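PDB 1H70: NG, ng-dimethylarginine dimethylaminohydrolase from Pseudomonas aeruginosa, which hydrolyses N(G),N(G)-dimethyl-L-arginine and N(G)-monomethyl-L-arginine to L-citrulline, releasing dimethylamine or methylamine. Local coordinates for residues N37-I40 against R41-T45; E224-R228 against L229-V233. The protein carries 1 engineered substitution. All blocks are in the same frame, centred on the assembly; numbering follows the deposited sequence.

Both interactions are local, each joining residues a few positions apart at the C-terminal end of a helix in a beta-alpha-beta unit. Both are partly buried: of eight touching residues four are buried in interaction 1 and two in interaction 2, whose centre lies about 20 Å from the centre of the chain, against about 16 Å. Across its segments interaction 1 has four i to i+4 backbone bonds, with a tyrosine and a leucine packed on the buried side; interaction 2 bonds i to i+3 across its segments, and a glycine leads toward strand 232-236. That strand links the two, since Val233 packs on helix 220-227 while Ile234 and Val236 meet helix 29-43.

Interaction 1 (N37-I40 against R41-T45); sequences NAYI and RALQT
Leu43 lays its CD1 methyl over one face of the Tyr39 ring, one helical turn back. Leu43 CD1 stands 3.8 Å from the ring centroid of Tyr39 and 17° off the ring normal, a CH-pi contact. With CG anti to the backbone N (chi1 175°) the Tyr39 ring lies on the Leu43 side, and chi2 of 69° turns its face to the methyl. Ile40 adds only a looser touch, Ile40 CD1 to Leu43 CD1 at 4.4 Å. The backbone is regular: Arg41 N gives a bond to Asn37 O at 2.9 Å, and Leu43 N one to Tyr39 O.

On the exposed side, side chains rest mainly on backbone oxygens: Arg41 CG on Asn37 O at 3.3 Å and Gln44 CG on Ile40 O at 3.4 Å. Asn37 ND2 comes no nearer to the Arg41 side chain than 3.9 Å, at CD. Near the helix end, Ala42 O receives both Thr45 N and Thr45 OG1, the hydroxyl at 2.7 Å.

Tyr39 OH is hydrogen-bonded to Ser252 OG, and the Tyr39 side chain lies about 7 Å from that of Ser250, an engineered residue at the probable nucleophile position. Within the beta-alpha-beta unit, Ile40 and Leu43 pack on strand 5-9 and Leu43 also on strand 49-53. Outside it, Ala38 and Ala42 meet strand 232-236, and Ala42 and Leu43 touch Ile214 of strand 212-216.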
loop_
_atom_site.group_PDB
_atom_site.type_symbol
_atom_site.label_atom_id
_atom_site.label_comp_id
_atom_site.label_asym_id
_atom_site.label_seq_id
_atom_site.Cartn_x
_atom_site.Cartn_y
_atom_site.Cartn_z
ATOM N N ASN A 37 -14.527 -8.126 -2.249
ATOM C CA ASN A 37 -14.965 -9.278 -1.483
ATOM C C ASN A 37 -13.955 -10.395 -1.729
ATOM O O ASN A 37 -13.500 -11.037 -0.789
ATOM C CB ASN A 37 -16.377 -9.691 -1.882
ATOM C CG ASN A 37 -16.892 -10.869 -1.079
ATOM O OD1 ASN A 37 -16.949 -10.828 0.170
ATOM N ND2 ASN A 37 -17.267 -11.934 -1.789
ATOM N N ALA A 38 -13.567 -10.606 -2.977
ATOM C CA ALA A 38 -12.601 -11.668 -3.298
ATOM C C ALA A 38 -11.278 -11.435 -2.565
ATOM O O ALA A 38 -10.588 -12.385 -2.139
ATOM C CB ALA A 38 -12.393 -11.758 -4.822
ATOM N N TYR A 39 -10.916 -10.162 -2.424
ATOM C CA TYR A 39 -9.685 -9.763 -1.747
ATOM C C TYR A 39 -9.802 -10.103 -0.260
ATOM O O TYR A 39 -8.874 -10.628 0.335
ATOM C CB TYR A 39 -9.476 -8.266 -1.964
ATOM C CG TYR A 39 -8.334 -7.548 -1.286
ATOM C CD1 TYR A 39 -7.008 -7.797 -1.646
ATOM C CD2 TYR A 39 -8.577 -6.567 -0.324
ATOM C CE1 TYR A 39 -5.965 -7.081 -1.055
ATOM C CE2 TYR A 39 -7.535 -5.852 0.268
ATOM C CZ TYR A 39 -6.229 -6.134 -0.096
ATOM O OH TYR A 39 -5.164 -5.443 0.476
ATOM N N ILE A 40 -10.940 -9.798 0.340
ATOM C CA ILE A 40 -11.144 -10.148 1.765
ATOM C C ILE A 40 -11.115 -11.662 1.996
ATOM O O ILE A 40 -10.521 -12.144 2.976
ATOM C CB ILE A 40 -12.465 -9.521 2.282
ATOM C CG1 ILE A 40 -12.379 -7.995 2.229
ATOM C CG2 ILE A 40 -12.771 -9.955 3.724
ATOM C CD1 ILE A 40 -11.249 -7.384 3.076
ATOM N N ARG A 41 -11.725 -12.426 1.084
ATOM C CA ARG A 41 -11.754 -13.877 1.221
ATOM C C ARG A 41 -10.365 -14.460 1.118
ATOM O O ARG A 41 -10.082 -15.459 1.751
ATOM C CB ARG A 41 -12.695 -14.534 0.198
ATOM C CG ARG A 41 -14.126 -14.042 0.304
ATOM C CD ARG A 41 -15.077 -14.873 -0.561
ATOM N NE ARG A 41 -15.257 -16.200 0.027
ATOM C CZ ARG A 41 -16.086 -17.119 -0.468
ATOM N NH1 ARG A 41 -16.780 -16.827 -1.559
ATOM N NH2 ARG A 41 -16.219 -18.324 0.102
ATOM N N ALA A 42 -9.506 -13.857 0.292
ATOM C CA ALA A 42 -8.110 -14.282 0.202
ATOM C C ALA A 42 -7.430 -13.976 1.543
ATOM O O ALA A 42 -6.688 -14.805 2.095
ATOM C CB ALA A 42 -7.415 -13.516 -0.915
ATOM N N LEU A 43 -7.660 -12.778 2.082
ATOM C CA LEU A 43 -7.064 -12.383 3.352
ATOM C C LEU A 43 -7.551 -13.236 4.514
ATOM O O LEU A 43 -6.832 -13.414 5.511
ATOM C CB LEU A 43 -7.274 -10.887 3.644
ATOM C CG LEU A 43 -6.417 -9.938 2.793
ATOM C CD1 LEU A 43 -7.012 -8.540 2.741
ATOM C CD2 LEU A 43 -4.965 -9.905 3.302
ATOM N N GLN A 44 -8.746 -13.807 4.405
ATOM C CA GLN A 44 -9.261 -14.694 5.441
ATOM C C GLN A 44 -8.479 -16.012 5.538
ATOM O O GLN A 44 -8.638 -16.745 6.526
ATOM C CB GLN A 44 -10.731 -15.034 5.159
ATOM C CG GLN A 44 -11.750 -13.963 5.523
ATOM C CD GLN A 44 -13.175 -14.365 5.127
ATOM O OE1 GLN A 44 -13.885 -15.041 5.902
ATOM N NE2 GLN A 44 -13.611 -13.933 3.989
ATOM N N THR A 45 -7.647 -16.303 4.536
ATOM C CA THR A 45 -6.824 -17.522 4.545
ATOM C C THR A 45 -5.400 -17.274 4.991
ATOM O O THR A 45 -4.574 -18.198 4.976
ATOM C CB THR A 45 -6.769 -18.203 3.159
ATOM O OG1 THR A 45 -5.966 -17.452 2.232
ATOM C CG2 THR A 45 -8.164 -18.283 2.533
#

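Interaction 2 (E224-R228 against L229-V233); sequences EKIAR and LGYRV
Ile226 O takes the shortest hydrogen bond between the two segments, from Leu229 N at 2.9 Å. The N-H...O angle is 140°, and the donor stands 55° out of the carbonyl plane, away from the lone pairs. Two further groups crowd the same oxygen: the Tyr231 ring brings its edge up, with CD2 at 3.6 Å from Ile226 O, and the CB of Leu229 also lies against it.

One residue on, Gly230 N bonds to Ala227 O at 3.0 Å, again from well above the carbonyl plane. This bond closes a type I turn from Ala227 to Gly230. Gly230 then leaves the helical region with phi 118°, backbone angles suited to a residue without a CB, since a CB would lie against Leu229 O, and the chain heads for strand 232-236.

Packing follows the same change of direction. The CG2 methyl of Ile226 faces the returning chain: it meets Val233 CG2 at 3.7 Å and Tyr231 CD2 at 3.9 Å. The Ile226 side chain runs at about a right angle to those of Val233 and Tyr231. Leu229 turns the other way and rests its CD1 on Lys225 O at 3.4 Å. Tyr231 OH is hydrogen-bonded to Asn175 ND2. The contact forms the helix-to-strand return of the beta-alpha-beta unit of strand 212-216, helix 220-227 and strand 232-236, and Ile226 and Tyr231 both reach Val213 of its first strand.

Within the helical segment, a long salt bridge, Arg228 NH1 to Glu224 OE2 at 3.6 Å, lies in the plane and at the edge of the guanidinium; it does not join the two segments. The N-H groups of Leu229 and Gly230 are satisfied by i to i+3 bonds at the helix end, so the tie from helix to strand, away from the active site and the citrulline pocket, rests on apolar contact of Ile226 and Ala227 with Val233, with no polar bond between those side chains.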
loop_
_atom_site.group_PDB
_atom_site.type_symbol
_atom_site.label_atom_id
_atom_site.label_comp_id
_atom_site.label_asym_id
_atom_site.label_seq_id
_atom_site.Cartn_x
_atom_site.Cartn_y
_atom_site.Cartn_z
ATOM N N GLU A 224 4.754 -16.696 -11.642
ATOM C CA GLU A 224 5.738 -17.789 -11.591
ATOM C C GLU A 224 7.044 -17.365 -10.911
ATOM O O GLU A 224 7.677 -18.173 -10.197
ATOM C CB GLU A 224 5.973 -18.365 -12.994
ATOM C CG GLU A 224 6.915 -19.561 -13.025
ATOM C CD GLU A 224 6.400 -20.782 -12.279
ATOM O OE1 GLU A 224 5.211 -20.836 -11.900
ATOM O OE2 GLU A 224 7.204 -21.718 -12.069
ATOM N N LYS A 225 7.450 -16.112 -11.107
ATOM C CA LYS A 225 8.660 -15.609 -10.457
ATOM C C LYS A 225 8.494 -15.644 -8.931
ATOM O O LYS A 225 9.414 -16.004 -8.210
ATOM C CB LYS A 225 9.035 -14.227 -10.987
ATOM C CG LYS A 225 9.378 -14.195 -12.473
ATOM C CD LYS A 225 9.843 -12.810 -12.928
ATOM C CE LYS A 225 10.015 -12.761 -14.443
ATOM N NZ LYS A 225 11.289 -12.087 -14.794
ATOM N N ILE A 226 7.298 -15.316 -8.436
ATOM C CA ILE A 226 7.021 -15.361 -6.993
ATOM C C ILE A 226 6.858 -16.790 -6.475
ATOM O O ILE A 226 7.459 -17.194 -5.483
ATOM C CB ILE A 226 5.729 -14.547 -6.715
ATOM C CG1 ILE A 226 5.930 -13.139 -7.274
ATOM C CG2 ILE A 226 5.407 -14.521 -5.221
ATOM C CD1 ILE A 226 4.656 -12.286 -7.299
ATOM N N ALA A 227 6.052 -17.576 -7.173
ATOM C CA ALA A 227 5.789 -18.956 -6.782
ATOM C C ALA A 227 7.051 -19.790 -6.579
ATOM O O ALA A 227 7.184 -20.551 -5.603
ATOM C CB ALA A 227 4.912 -19.632 -7.875
ATOM N N ARG A 228 8.000 -19.639 -7.493
ATOM C CA ARG A 228 9.237 -20.405 -7.404
ATOM C C ARG A 228 10.073 -20.057 -6.182
ATOM O O ARG A 228 10.879 -20.863 -5.720
ATOM C CB ARG A 228 10.010 -20.282 -8.704
ATOM C CG ARG A 228 9.210 -20.845 -9.863
ATOM C CD ARG A 228 10.030 -20.877 -11.133
ATOM N NE ARG A 228 11.234 -21.676 -10.906
ATOM C CZ ARG A 228 11.237 -22.995 -10.978
ATOM N NH1 ARG A 228 10.113 -23.631 -11.266
ATOM N NH2 ARG A 228 12.357 -23.672 -10.758
ATOM N N LEU A 229 9.861 -18.877 -5.612
ATOM C CA LEU A 229 10.595 -18.507 -4.420
ATOM C C LEU A 229 10.114 -19.280 -3.189
ATOM O O LEU A 229 10.852 -19.369 -2.203
ATOM C CB LEU A 229 10.569 -16.993 -4.216
ATOM C CG LEU A 229 11.456 -16.278 -5.245
ATOM C CD1 LEU A 229 11.000 -14.857 -5.468
ATOM C CD2 LEU A 229 12.912 -16.337 -4.823
ATOM N N GLY A 230 8.907 -19.851 -3.237
ATOM C CA GLY A 230 8.407 -20.658 -2.139
ATOM C C GLY A 230 7.151 -20.144 -1.464
ATOM O O GLY A 230 6.653 -20.752 -0.516
ATOM N N TYR A 231 6.638 -19.017 -1.944
ATOM C CA TYR A 231 5.438 -18.421 -1.379
ATOM C C TYR A 231 4.149 -19.067 -1.887
ATOM O O TYR A 231 4.087 -19.529 -3.012
ATOM C CB TYR A 231 5.376 -16.936 -1.735
ATOM C CG TYR A 231 6.570 -16.131 -1.280
ATOM C CD1 TYR A 231 6.733 -15.802 0.044
ATOM C CD2 TYR A 231 7.525 -15.700 -2.191
ATOM C CE1 TYR A 231 7.830 -15.053 0.478
ATOM C CE2 TYR A 231 8.618 -14.963 -1.789
ATOM C CZ TYR A 231 8.763 -14.637 -0.455
ATOM O OH TYR A 231 9.858 -13.897 -0.081
ATOM N N ARG A 232 3.114 -19.056 -1.049
ATOM C CA ARG A 232 1.805 -19.532 -1.478
ATOM C C ARG A 232 1.155 -18.356 -2.194
ATOM O O ARG A 232 0.777 -17.382 -1.547
ATOM C CB ARG A 232 0.932 -19.936 -0.297
ATOM C CG ARG A 232 1.438 -21.167 0.420
ATOM C CD ARG A 232 0.581 -21.574 1.614
ATOM N NE ARG A 232 -0.792 -21.879 1.232
ATOM C CZ ARG A 232 -1.735 -22.188 2.107
ATOM N NH1 ARG A 232 -1.463 -22.243 3.404
ATOM N NH2 ARG A 232 -2.968 -22.461 1.690
ATOM N N VAL A 233 1.040 -18.444 -3.519
ATOM C CA VAL A 233 0.487 -17.315 -4.257
ATOM C C VAL A 233 -1.026 -17.370 -4.427
ATOM O O VAL A 233 -1.601 -18.392 -4.824
ATOM C CB VAL A 233 1.221 -17.118 -5.595
ATOM C CG1 VAL A 233 0.718 -15.876 -6.348
ATOM C CG2 VAL A 233 2.720 -17.043 -5.358
#